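Local coordinates for 3-hydroxy-3-methylglutaryl-CoA lyase (Acinetobacter baumannii, PDB 6NDS), which belongs to the HMGL-like enzyme family, has a TIM-barrel fold, and binds a zinc ion and coenzyme A, at residues 18-21 against 22-25; 40-43 against 44-48; 72-75 against 76-80; 256-260 against 261-265. All blocks are in the same frame, centred on the assembly; numbering follows the deposited sequence.

How the interactions relate
Interactions 1 and 4 are buried, whereas interactions 2 and 3 are partly buried and have water-bridged polar groups. Interaction 1 is the turn from strand 17-20 into helix 22-28, rich in carboxylate bonds and ending at zinc; interaction 4, at the start of helix 260-270, is a cysteine-sulfur cap flanked by carboxylates bonded to other parts of the chain. The two meet where Glu20 bonds Thr260 and Asn257 reaches Asp25. Interactions 2 and 3 lie at the ends of helices 36-46 and 71-77, which pack through Ile43 and Val74, with Ile78 just beyond the second. Interaction 2 leans on interaction 1 through Ile43 and Leu46 against Pro23; the centres of interactions 3 and 4 are about 25 Å apart.

Interaction 1: residues 18-21 against 22-25; sequences VQEV and SPRD. With ZN (zinc ion), chain H.
Glu20 OE2 is gripped twice by Ser22, at 2.6 Å from the hydroxyl OG and at 2.9 Å from the backbone N. The two donors come from opposite faces of the carboxylate plane, the hydroxyl on the anti side and the N-H from 37° out of the plane. Ser22 OG sits between its own backbone N and carbonyl carbon (chi1 64°), which lets the hydroxyl and the N-H converge on one oxygen. Leu242 N also bonds OE2, and Thr260 OG1 holds OE1, so this buried carboxylate has partners at both oxygens.

One residue on, Val21 is the N-cap of the helix that follows. Its carbonyl O accepts from Arg24 N at 3.1 Å, and more weakly from Asp25 N, at 2.9 Å. The side chains of Val21 and Asp25 run alongside each other, Val21 CG2 3.9 Å from Asp25 CB.

The turn delivers Asp25 to the metal: OD2 binds zinc at 2.1 Å, while OD1 accepts 2.7 Å from the zinc-bound water. Asn257 ND2 bonds OD2 and Gly247 N bonds OD1, second-shell contacts that probably orient the carboxylate. The guanidinium of Arg24 lies with one face over Asp25 CB, and its NE forms a salt bridge with Glu55. Arg24 also touches coenzyme A. A first strand turning directly into a helix that carries a metal ligand thus helps build the zinc site of this TIM barrel, which Asp25 shares with His215 and His217.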
# COMPACT_ATOMS: atom_id res chain seq x y z
N VAL A 18 1.72 16.12 -8.49
CA VAL A 18 2.67 15.03 -8.34
C VAL A 18 4.07 15.53 -8.68
O VAL A 18 4.28 16.10 -9.76
CB VAL A 18 2.28 13.84 -9.25
CG1 VAL A 18 3.30 12.71 -9.10
CG2 VAL A 18 0.87 13.35 -8.91
N GLN A 19 5.03 15.33 -7.77
CA GLN A 19 6.40 15.81 -7.93
C GLN A 19 7.34 14.62 -7.92
O GLN A 19 7.23 13.75 -7.05
CB GLN A 19 6.74 16.83 -6.82
CG GLN A 19 5.67 17.95 -6.73
CD GLN A 19 5.85 18.93 -5.59
OE1 GLN A 19 5.48 20.09 -5.71
NE2 GLN A 19 6.39 18.46 -4.46
N GLU A 20 8.24 14.55 -8.91
CA GLU A 20 9.00 13.34 -9.17
C GLU A 20 10.38 13.43 -8.53
O GLU A 20 11.09 14.44 -8.71
CB GLU A 20 9.12 13.11 -10.68
CG GLU A 20 10.00 11.90 -11.07
CD GLU A 20 9.48 10.57 -10.54
OE1 GLU A 20 8.24 10.35 -10.52
OE2 GLU A 20 10.32 9.73 -10.13
N VAL A 21 10.76 12.40 -7.76
CA VAL A 21 12.06 12.43 -7.08
C VAL A 21 12.92 11.20 -7.37
O VAL A 21 13.96 11.00 -6.72
CB VAL A 21 11.89 12.60 -5.55
CG1 VAL A 21 11.09 13.89 -5.22
CG2 VAL A 21 11.24 11.37 -4.91
N SER A 22 12.54 10.36 -8.33
CA SER A 22 13.37 9.18 -8.57
C SER A 22 14.82 9.49 -8.96
O SER A 22 15.69 8.68 -8.58
CB SER A 22 12.76 8.23 -9.62
OG SER A 22 12.69 8.85 -10.87
N PRO A 23 15.16 10.56 -9.67
CA PRO A 23 16.57 10.77 -10.02
C PRO A 23 17.43 11.09 -8.82
O PRO A 23 18.66 10.99 -8.93
CB PRO A 23 16.54 11.95 -11.00
CG PRO A 23 15.12 11.94 -11.56
CD PRO A 23 14.30 11.55 -10.36
N ARG A 24 16.84 11.49 -7.70
CA ARG A 24 17.59 11.83 -6.50
C ARG A 24 17.33 10.77 -5.42
O ARG A 24 18.22 9.96 -5.13
CB ARG A 24 17.19 13.24 -6.03
CG ARG A 24 18.13 13.88 -4.98
CD ARG A 24 17.93 13.31 -3.58
NE ARG A 24 16.59 13.57 -3.04
CZ ARG A 24 16.15 13.08 -1.89
NH1 ARG A 24 16.93 12.30 -1.15
NH2 ARG A 24 14.93 13.38 -1.46
N ASP A 25 16.13 10.75 -4.83
CA ASP A 25 15.85 9.78 -3.78
C ASP A 25 15.95 8.36 -4.31
O ASP A 25 16.45 7.46 -3.63
CB ASP A 25 14.46 10.04 -3.20
CG ASP A 25 14.36 9.71 -1.73
OD1 ASP A 25 15.14 8.87 -1.22
OD2 ASP A 25 13.48 10.30 -1.07
ZN ZN H . 13.08 10.58 0.95
O HOH W 1 14.93 9.46 1.40

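Interaction 2: residues 40-43 against 44-48; sequences IDLI and NQLST
Residues 40-46 lie in the C-terminal part of helix 36-46, and the chain goes on through Ser47 and Thr48. Four successive i to i+4 bonds join the two segments, from Asn44 N to Ile40 O through Ser47 N to Ile43 O, the last at 2.8 Å. Beyond them Gln45 O takes both donors of Thr48: the hydroxyl OG1 at 2.7 Å, in the carbonyl plane on a lone pair, and the backbone N.

On the inner face Leu42 and Leu46 cross obliquely, and CD1 of Leu46 meets CG of Leu42 at 3.9 Å. With its CG anti to the carbonyl carbon (chi1 -69°), Leu46 lays that methyl back along the preceding turn. This is an amphipathic helix on the outside of the TIM barrel: Ile43 and Leu46 both reach strand 53-58 and Pro23.

Along the next flank Ile40 and Asn44 lie side by side, CG2 of Ile40 being 3.7 Å from ND2 of Asn44. OD1 of that amide accepts from Thr79 N, which fixes which way it is turned. ND2 gives a hydrogen to a water, while a second water links Asp41 O with Gln45 OE1. Ser47 OG bonds Tyr86 OH.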
# COMPACT_ATOMS: atom_id res chain seq x y z
N ILE A 40 20.65 11.35 -17.35
CA ILE A 40 20.13 12.43 -18.18
C ILE A 40 18.95 11.93 -19.01
O ILE A 40 17.90 12.59 -19.08
CB ILE A 40 21.25 13.00 -19.07
CG1 ILE A 40 22.23 13.81 -18.21
CG2 ILE A 40 20.67 13.85 -20.17
CD1 ILE A 40 23.55 14.08 -18.87
N ASP A 41 19.08 10.74 -19.60
CA ASP A 41 17.99 10.17 -20.40
C ASP A 41 16.73 9.96 -19.56
O ASP A 41 15.61 10.22 -20.02
CB ASP A 41 18.42 8.84 -21.01
CG ASP A 41 19.30 9.00 -22.23
OD1 ASP A 41 19.47 10.14 -22.71
OD2 ASP A 41 19.82 7.97 -22.71
N LEU A 42 16.90 9.45 -18.34
CA LEU A 42 15.77 9.20 -17.46
C LEU A 42 15.04 10.50 -17.14
O LEU A 42 13.80 10.57 -17.23
CB LEU A 42 16.24 8.52 -16.17
CG LEU A 42 15.17 8.37 -15.08
CD1 LEU A 42 14.07 7.43 -15.52
CD2 LEU A 42 15.82 7.92 -13.77
N ILE A 43 15.79 11.55 -16.79
CA ILE A 43 15.16 12.83 -16.50
C ILE A 43 14.49 13.40 -17.74
O ILE A 43 13.38 13.93 -17.66
CB ILE A 43 16.20 13.80 -15.90
CG1 ILE A 43 16.68 13.26 -14.54
CG2 ILE A 43 15.63 15.22 -15.78
CD1 ILE A 43 18.02 13.83 -14.10
N ASN A 44 15.14 13.28 -18.91
CA ASN A 44 14.52 13.75 -20.15
C ASN A 44 13.19 13.04 -20.39
O ASN A 44 12.23 13.66 -20.86
CB ASN A 44 15.44 13.55 -21.34
CG ASN A 44 16.59 14.55 -21.37
OD1 ASN A 44 16.59 15.53 -20.63
ND2 ASN A 44 17.57 14.30 -22.23
N GLN A 45 13.11 11.74 -20.08
CA GLN A 45 11.84 11.02 -20.25
C GLN A 45 10.82 11.47 -19.21
O GLN A 45 9.65 11.69 -19.54
CB GLN A 45 12.06 9.51 -20.16
CG GLN A 45 12.77 8.92 -21.36
CD GLN A 45 11.92 9.05 -22.60
OE1 GLN A 45 12.34 9.65 -23.59
NE2 GLN A 45 10.70 8.51 -22.55
N LEU A 46 11.25 11.62 -17.96
CA LEU A 46 10.34 12.09 -16.92
C LEU A 46 9.80 13.47 -17.26
O LEU A 46 8.64 13.78 -16.96
CB LEU A 46 11.05 12.12 -15.57
CG LEU A 46 11.38 10.73 -15.04
CD1 LEU A 46 12.41 10.86 -13.92
CD2 LEU A 46 10.12 10.02 -14.53
N SER A 47 10.63 14.32 -17.88
CA SER A 47 10.20 15.65 -18.29
C SER A 47 9.07 15.64 -19.30
O SER A 47 8.47 16.69 -19.53
CB SER A 47 11.37 16.46 -18.90
OG SER A 47 12.28 16.87 -17.89
N THR A 48 8.78 14.50 -19.94
CA THR A 48 7.68 14.45 -20.89
C THR A 48 6.38 13.97 -20.26
O THR A 48 5.37 13.90 -20.98
CB THR A 48 8.02 13.54 -22.08
OG1 THR A 48 8.05 12.17 -21.66
CG2 THR A 48 9.37 13.92 -22.70
O HOH W 2 17.58 11.86 -23.72
O HOH W 3 15.47 10.04 -23.17

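Interaction 3: residues 72-75 against 76-80; sequences EEVF and TGITR. With EDO (1,2-ethanediol), chain G.
The guanidinium of Arg80 folds back on the helix it follows: NH2 donates 3.0 Å to Phe75 O along a nearly straight line (168°). The oxygen lies in the guanidinium plane, although the donor stands above the plane of the carbonyl. The same NH2 meets the Phe75 ring at its edge, in its plane and not over a face, 3.9 Å from CD1; the two planes are 78° apart. A bend at chi2 (-63°) turns the arginine back towards the helix, where a water accepts from its NE and lies within hydrogen-bonding distance of Phe75 O and Ile78 O. Asn103 O holds NH1.

Earlier in the turn, Glu72 O is gripped by Thr76 from opposite faces of its plane, by OG1 and by N, each at 2.9 Å. A bridging water donates to both Thr76 OG1 and Glu73 OE1. Ile78, the first residue to leave helical geometry, still gives its N-H to Val74 O and crosses that valine, CG2 to CG1 at 4.2 Å.

Helix 71-77 connects strands 53-58 and 85-90 in a beta-alpha-beta unit; Val74 and Ile78 pack on Ile43 of helix 36-46, Ile78 and Arg80 touch Tyr86 of strand 85-90, and Phe75 meets Phe59.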
# COMPACT_ATOMS: atom_id res chain seq x y z
N GLU A 72 26.45 17.89 -11.14
CA GLU A 72 26.70 19.03 -12.01
C GLU A 72 26.52 18.66 -13.47
O GLU A 72 25.88 19.39 -14.23
CB GLU A 72 28.10 19.60 -11.78
CG GLU A 72 28.41 20.75 -12.72
CD GLU A 72 29.31 21.79 -12.09
OE1 GLU A 72 29.96 21.47 -11.07
OE2 GLU A 72 29.36 22.93 -12.60
N GLU A 73 27.06 17.51 -13.89
CA GLU A 73 26.94 17.13 -15.29
C GLU A 73 25.51 16.75 -15.64
O GLU A 73 25.05 17.02 -16.75
CB GLU A 73 27.92 16.00 -15.62
CG GLU A 73 27.91 15.55 -17.09
CD GLU A 73 28.23 16.67 -18.08
OE1 GLU A 73 28.86 17.67 -17.70
OE2 GLU A 73 27.86 16.53 -19.27
N VAL A 74 24.78 16.15 -14.69
CA VAL A 74 23.38 15.84 -14.96
C VAL A 74 22.59 17.13 -15.21
O VAL A 74 21.84 17.24 -16.19
CB VAL A 74 22.78 15.02 -13.81
CG1 VAL A 74 21.28 14.90 -14.00
CG2 VAL A 74 23.43 13.63 -13.77
N PHE A 75 22.76 18.12 -14.32
CA PHE A 75 22.03 19.37 -14.48
C PHE A 75 22.46 20.12 -15.73
O PHE A 75 21.64 20.82 -16.33
CB PHE A 75 22.21 20.27 -13.25
CG PHE A 75 21.22 19.99 -12.14
CD1 PHE A 75 20.09 20.79 -11.96
CD2 PHE A 75 21.41 18.92 -11.28
CE1 PHE A 75 19.18 20.52 -10.94
CE2 PHE A 75 20.51 18.65 -10.25
CZ PHE A 75 19.39 19.45 -10.09
N THR A 76 23.73 19.97 -16.13
CA THR A 76 24.25 20.57 -17.36
C THR A 76 23.61 19.95 -18.59
O THR A 76 23.32 20.65 -19.57
CB THR A 76 25.77 20.39 -17.41
OG1 THR A 76 26.38 21.20 -16.42
CG2 THR A 76 26.34 20.76 -18.80
N GLY A 77 23.39 18.64 -18.55
CA GLY A 77 23.09 17.86 -19.73
C GLY A 77 21.62 17.68 -20.06
O GLY A 77 21.30 17.40 -21.22
N ILE A 78 20.73 17.83 -19.08
CA ILE A 78 19.31 17.56 -19.32
C ILE A 78 18.71 18.64 -20.21
O ILE A 78 19.18 19.78 -20.29
CB ILE A 78 18.54 17.45 -17.99
CG1 ILE A 78 18.75 18.70 -17.12
CG2 ILE A 78 18.93 16.17 -17.24
CD1 ILE A 78 17.80 18.74 -15.89
N THR A 79 17.65 18.25 -20.92
CA THR A 79 16.84 19.20 -21.68
C THR A 79 15.90 19.92 -20.72
O THR A 79 15.09 19.28 -20.04
CB THR A 79 16.05 18.45 -22.74
OG1 THR A 79 16.95 17.76 -23.60
CG2 THR A 79 15.19 19.43 -23.57
N ARG A 80 16.00 21.25 -20.66
CA ARG A 80 15.18 22.03 -19.73
C ARG A 80 13.84 22.34 -20.38
O ARG A 80 13.78 23.08 -21.37
CB ARG A 80 15.89 23.33 -19.35
CG ARG A 80 17.28 23.16 -18.72
CD ARG A 80 17.20 22.43 -17.41
NE ARG A 80 18.50 22.39 -16.75
CZ ARG A 80 18.84 23.15 -15.71
NH1 ARG A 80 17.98 24.02 -15.20
NH2 ARG A 80 20.05 23.02 -15.17
C1 EDO G . 22.15 20.45 -23.29
O1 EDO G . 22.24 21.32 -22.15
C2 EDO G . 20.71 19.99 -23.43
O2 EDO G . 19.84 21.12 -23.39
O HOH W 4 29.15 20.11 -16.45
O HOH W 5 20.40 21.61 -18.75

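Interaction 4: residues 256-260 against 261-265; sequences GNICT and EDLVN
A buried N-terminal helix cap joins residues 256-260, the end of the loop that follows strand 237-240, to the first turn of helix 260-270. Cys259 is the N-cap, and its thiol SG accepts a weak, long bond of 3.6 Å from Asp262 N. The sulfur stands anti to its own backbone N (chi1 173°), which carries it out over the opening turn. There it is set among two carboxylates: the carboxyl carbon CD of Glu261 lies 3.2 Å from SG, and CG of Asp262 3.5 Å.

Those acids are held by other parts of the chain. Glu261 bends at chi2, and its OE2 is bonded by Ser298 OG and Ser285 OG while OE1 takes Gly243 N. Asp262 binds the backbone N atoms of Gln299 and Leu300, one to each oxygen. Held this way at the helix start, both carboxylates would probably gain from the positive end of the helix dipole.

The backbone is regular from the outset, with Leu263 N bonded to Cys259 O and Val264 N to Thr260 O, both at 2.9 Å. Val264 CG2 settles only 3.2 Å from Thr260 O. On another side Ile258 and Leu263 cross, CD1 to CD2 at 4.1 Å.

Ile258 and Leu263 press on Ala240 of strand 237-240 and on Val227 of helix 223-232; Thr260 packs with Glu261 on Leu281 of helix 278-285, and Asn265 touches Arg220 of the second subunit.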
# COMPACT_ATOMS: atom_id res chain seq x y z
N GLY A 256 11.58 2.36 -0.23
CA GLY A 256 11.20 3.17 -1.36
C GLY A 256 10.24 4.29 -1.01
O GLY A 256 9.44 4.22 -0.08
N ASN A 257 10.35 5.36 -1.79
CA ASN A 257 9.31 6.36 -1.83
C ASN A 257 8.00 5.73 -2.27
O ASN A 257 7.97 4.63 -2.85
CB ASN A 257 9.66 7.45 -2.84
CG ASN A 257 10.90 8.21 -2.46
OD1 ASN A 257 12.02 7.75 -2.68
ND2 ASN A 257 10.70 9.39 -1.89
N ILE A 258 6.90 6.44 -2.05
CA ILE A 258 5.67 6.01 -2.71
C ILE A 258 5.89 5.99 -4.21
O ILE A 258 6.61 6.83 -4.79
CB ILE A 258 4.46 6.87 -2.32
CG1 ILE A 258 4.71 8.34 -2.62
CG2 ILE A 258 4.09 6.66 -0.85
CD1 ILE A 258 3.42 9.17 -2.61
N CYS A 259 5.29 5.00 -4.86
CA CYS A 259 5.47 4.78 -6.29
C CYS A 259 4.63 5.77 -7.10
O CYS A 259 3.41 5.83 -6.94
CB CYS A 259 5.06 3.35 -6.60
SG CYS A 259 5.01 2.96 -8.34
N THR A 260 5.28 6.50 -8.01
CA THR A 260 4.58 7.55 -8.76
C THR A 260 3.40 6.99 -9.53
O THR A 260 2.30 7.55 -9.49
CB THR A 260 5.55 8.26 -9.71
OG1 THR A 260 6.69 8.68 -8.97
CG2 THR A 260 4.89 9.51 -10.30
N GLU A 261 3.60 5.89 -10.26
CA GLU A 261 2.48 5.42 -11.08
C GLU A 261 1.37 4.82 -10.21
O GLU A 261 0.20 4.88 -10.59
CB GLU A 261 2.97 4.44 -12.15
CG GLU A 261 3.65 3.19 -11.64
CD GLU A 261 5.17 3.31 -11.51
OE1 GLU A 261 5.71 4.44 -11.41
OE2 GLU A 261 5.82 2.26 -11.47
N ASP A 262 1.70 4.26 -9.04
CA ASP A 262 0.65 3.81 -8.14
C ASP A 262 -0.12 5.01 -7.57
O ASP A 262 -1.35 4.94 -7.43
CB ASP A 262 1.23 2.95 -7.01
CG ASP A 262 1.86 1.64 -7.51
OD1 ASP A 262 1.81 1.36 -8.73
OD2 ASP A 262 2.40 0.87 -6.67
N LEU A 263 0.57 6.10 -7.24
CA LEU A 263 -0.11 7.32 -6.79
C LEU A 263 -1.01 7.90 -7.88
O LEU A 263 -2.18 8.24 -7.63
CB LEU A 263 0.93 8.36 -6.36
CG LEU A 263 0.41 9.79 -6.15
CD1 LEU A 263 -0.61 9.82 -5.01
CD2 LEU A 263 1.58 10.74 -5.86
N VAL A 264 -0.49 8.01 -9.10
CA VAL A 264 -1.28 8.58 -10.19
C VAL A 264 -2.47 7.67 -10.51
O VAL A 264 -3.56 8.16 -10.79
CB VAL A 264 -0.41 8.84 -11.43
CG1 VAL A 264 -1.27 9.36 -12.62
CG2 VAL A 264 0.69 9.86 -11.10
N ASN A 265 -2.29 6.35 -10.45
CA ASN A 265 -3.43 5.46 -10.67
C ASN A 265 -4.50 5.66 -9.61
O ASN A 265 -5.69 5.69 -9.91
CB ASN A 265 -2.98 3.99 -10.69
CG ASN A 265 -4.14 3.04 -10.91
OD1 ASN A 265 -4.69 2.94 -12.01
ND2 ASN A 265 -4.55 2.35 -9.84